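Side-chain contact in methylenetetrahydrofolate--tRNA-(uracil-5-)-methyltransferase TrmFO (Thermus thermophilus, PDB 3G5S), which catalyses the folate- and FAD-dependent methylation of uridine 54 in tRNA to 5-methyluridine, probably in all tRNAs: residues 13-16 and 17-20. Numbering follows the deposited sequence.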
ATOM      1  N   GLY A  13       5.044  -9.997  -9.340  1.00  9.19           N
ATOM      2  CA  GLY A  13       5.303 -10.541 -10.655  1.00  9.62           C
ATOM      3  C   GLY A  13       5.038 -12.032 -10.699  1.00  9.66           C
ATOM      4  O   GLY A  13       4.557 -12.559 -11.709  1.00 10.12           O
ATOM      5  N   SER A  14       5.349 -12.728  -9.609  1.00  9.97           N
ATOM      6  CA  SER A  14       5.088 -14.156  -9.568  1.00 10.04           C
ATOM      7  C   SER A  14       3.588 -14.423  -9.678  1.00  9.75           C
ATOM      8  O   SER A  14       3.160 -15.318 -10.419  1.00 10.51           O
ATOM      9  CB  SER A  14       5.651 -14.780  -8.291  1.00 11.05           C
ATOM     10  OG  SER A  14       7.071 -14.759  -8.280  1.00 11.80           O
ATOM     11  N   GLU A  15       2.786 -13.658  -8.943  1.00  9.72           N
ATOM     12  CA  GLU A  15       1.349 -13.844  -9.019  1.00  9.70           C
ATOM     13  C   GLU A  15       0.783 -13.413 -10.370  1.00  9.20           C
ATOM     14  O   GLU A  15      -0.109 -14.069 -10.909  1.00  9.87           O
ATOM     15  CB  GLU A  15       0.626 -13.121  -7.885  1.00 10.45           C
ATOM     16  CG  GLU A  15      -0.793 -13.613  -7.716  1.00 11.08           C
ATOM     17  CD  GLU A  15      -0.847 -15.013  -7.132  1.00 11.11           C
ATOM     18  OE1 GLU A  15      -0.476 -15.161  -5.944  1.00 11.95           O
ATOM     19  OE2 GLU A  15      -1.263 -15.965  -7.841  1.00 11.79           O
ATOM     20  N   ALA A  16       1.293 -12.316 -10.923  1.00  9.35           N
ATOM     21  CA  ALA A  16       0.843 -11.884 -12.241  1.00  9.64           C
ATOM     22  C   ALA A  16       1.110 -12.975 -13.278  1.00  9.88           C
ATOM     23  O   ALA A  16       0.231 -13.322 -14.078  1.00 10.01           O
ATOM     24  CB  ALA A  16       1.526 -10.584 -12.646  1.00  9.89           C
ATOM     25  N   ALA A  17       2.329 -13.515 -13.263  1.00  9.84           N
ATOM     26  CA  ALA A  17       2.697 -14.584 -14.183  1.00 10.69           C
ATOM     27  C   ALA A  17       1.776 -15.785 -14.018  1.00 10.35           C
ATOM     28  O   ALA A  17       1.296 -16.344 -14.998  1.00 11.02           O
ATOM     29  CB  ALA A  17       4.152 -14.986 -13.984  1.00 11.31           C
ATOM     30  N   TRP A  18       1.522 -16.186 -12.778  1.00 10.78           N
ATOM     31  CA  TRP A  18       0.683 -17.353 -12.552  1.00 11.10           C
ATOM     32  C   TRP A  18      -0.723 -17.137 -13.106  1.00 10.52           C
ATOM     33  O   TRP A  18      -1.338 -18.056 -13.656  1.00 11.49           O
ATOM     34  CB  TRP A  18       0.624 -17.662 -11.059  1.00 11.46           C
ATOM     35  CG  TRP A  18       0.017 -18.985 -10.740  1.00 12.22           C
ATOM     36  CD1 TRP A  18      -1.121 -19.215 -10.025  1.00 12.86           C
ATOM     37  CD2 TRP A  18       0.536 -20.271 -11.099  1.00 13.46           C
ATOM     38  NE1 TRP A  18      -1.350 -20.568  -9.926  1.00 14.16           N
ATOM     39  CE2 TRP A  18      -0.347 -21.238 -10.577  1.00 15.10           C
ATOM     40  CE3 TRP A  18       1.656 -20.698 -11.823  1.00 14.58           C
ATOM     41  CZ2 TRP A  18      -0.140 -22.605 -10.754  1.00 17.15           C
ATOM     42  CZ3 TRP A  18       1.861 -22.055 -11.993  1.00 16.67           C
ATOM     43  CH2 TRP A  18       0.966 -22.993 -11.463  1.00 17.95           C
ATOM     44  N   THR A  19      -1.240 -15.925 -12.950  1.00 10.23           N
ATOM     45  CA  THR A  19      -2.583 -15.624 -13.422  1.00 10.37           C
ATOM     46  C   THR A  19      -2.667 -15.746 -14.945  1.00 10.18           C
ATOM     47  O   THR A  19      -3.592 -16.354 -15.492  1.00 11.11           O
ATOM     48  CB  THR A  19      -3.016 -14.216 -12.972  1.00 11.39           C
ATOM     49  OG1 THR A  19      -2.795 -14.067 -11.563  1.00 11.98           O
ATOM     50  CG2 THR A  19      -4.486 -13.986 -13.263  1.00 11.83           C
ATOM     51  N   LEU A  20      -1.686 -15.166 -15.625  1.00 10.20           N
ATOM     52  CA  LEU A  20      -1.596 -15.284 -17.068  1.00 10.78           C
ATOM     53  C   LEU A  20      -1.528 -16.753 -17.496  1.00 10.70           C
ATOM     54  O   LEU A  20      -2.265 -17.189 -18.386  1.00 11.57           O
ATOM     55  CB  LEU A  20      -0.371 -14.517 -17.551  1.00 10.90           C
ATOM     56  CG  LEU A  20      -0.551 -12.999 -17.614  1.00 10.96           C
ATOM     57  CD1 LEU A  20       0.738 -12.265 -17.268  1.00 11.42           C
ATOM     58  CD2 LEU A  20      -1.041 -12.590 -18.987  1.00 11.28           C
TER
HETATM   59  O   HOH W   1      -2.990 -16.246  -9.893  1.00 14.79           O
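Thr19 reaches back one turn to Glu15 in helix 11-22, the helix of a Rossmann-type beta-alpha-beta unit whose GxGxxG turn, ending at Gly13, probably binds FAD. Two donors of the threonine grip Glu15 O from opposite faces of its carbonyl plane: the backbone N of Thr19 at 3.0 Å and its hydroxyl OG1 at 2.8 Å. With OG1 beside its own backbone N (chi1 -51°), the hydroxyl turns down the helix toward that carbonyl; the Thr19 side chain also packs on Phe351 and Leu355 of helix 343-361. On the tight side, small or aliphatic side chains lie against the backbone of the preceding turn: Ala17 CB is 3.4 Å from Gly13 O, Leu20 CD1 comes within 3.4 Å of Ala16 O, and Val27 of strand 27-30 covers Ala17 and Leu20. The looser side is polar and bridged by water, though still buried. There the bent Glu15 chain gives OE1 to Ser76 OG and the amide of Val78, and OE2 to the amide of Leu77. OE2 also stands 3.9 Å from Trp18 CD1, carboxylate and indole planes 76° apart. A valine in place of Thr19 would probably cost Glu15 O its hydroxyl donor and leave the water without one of its two acceptors. That water donates to both side chains, 2.7 Å from Glu15 OE2 and 2.8 Å from Thr19 OG1.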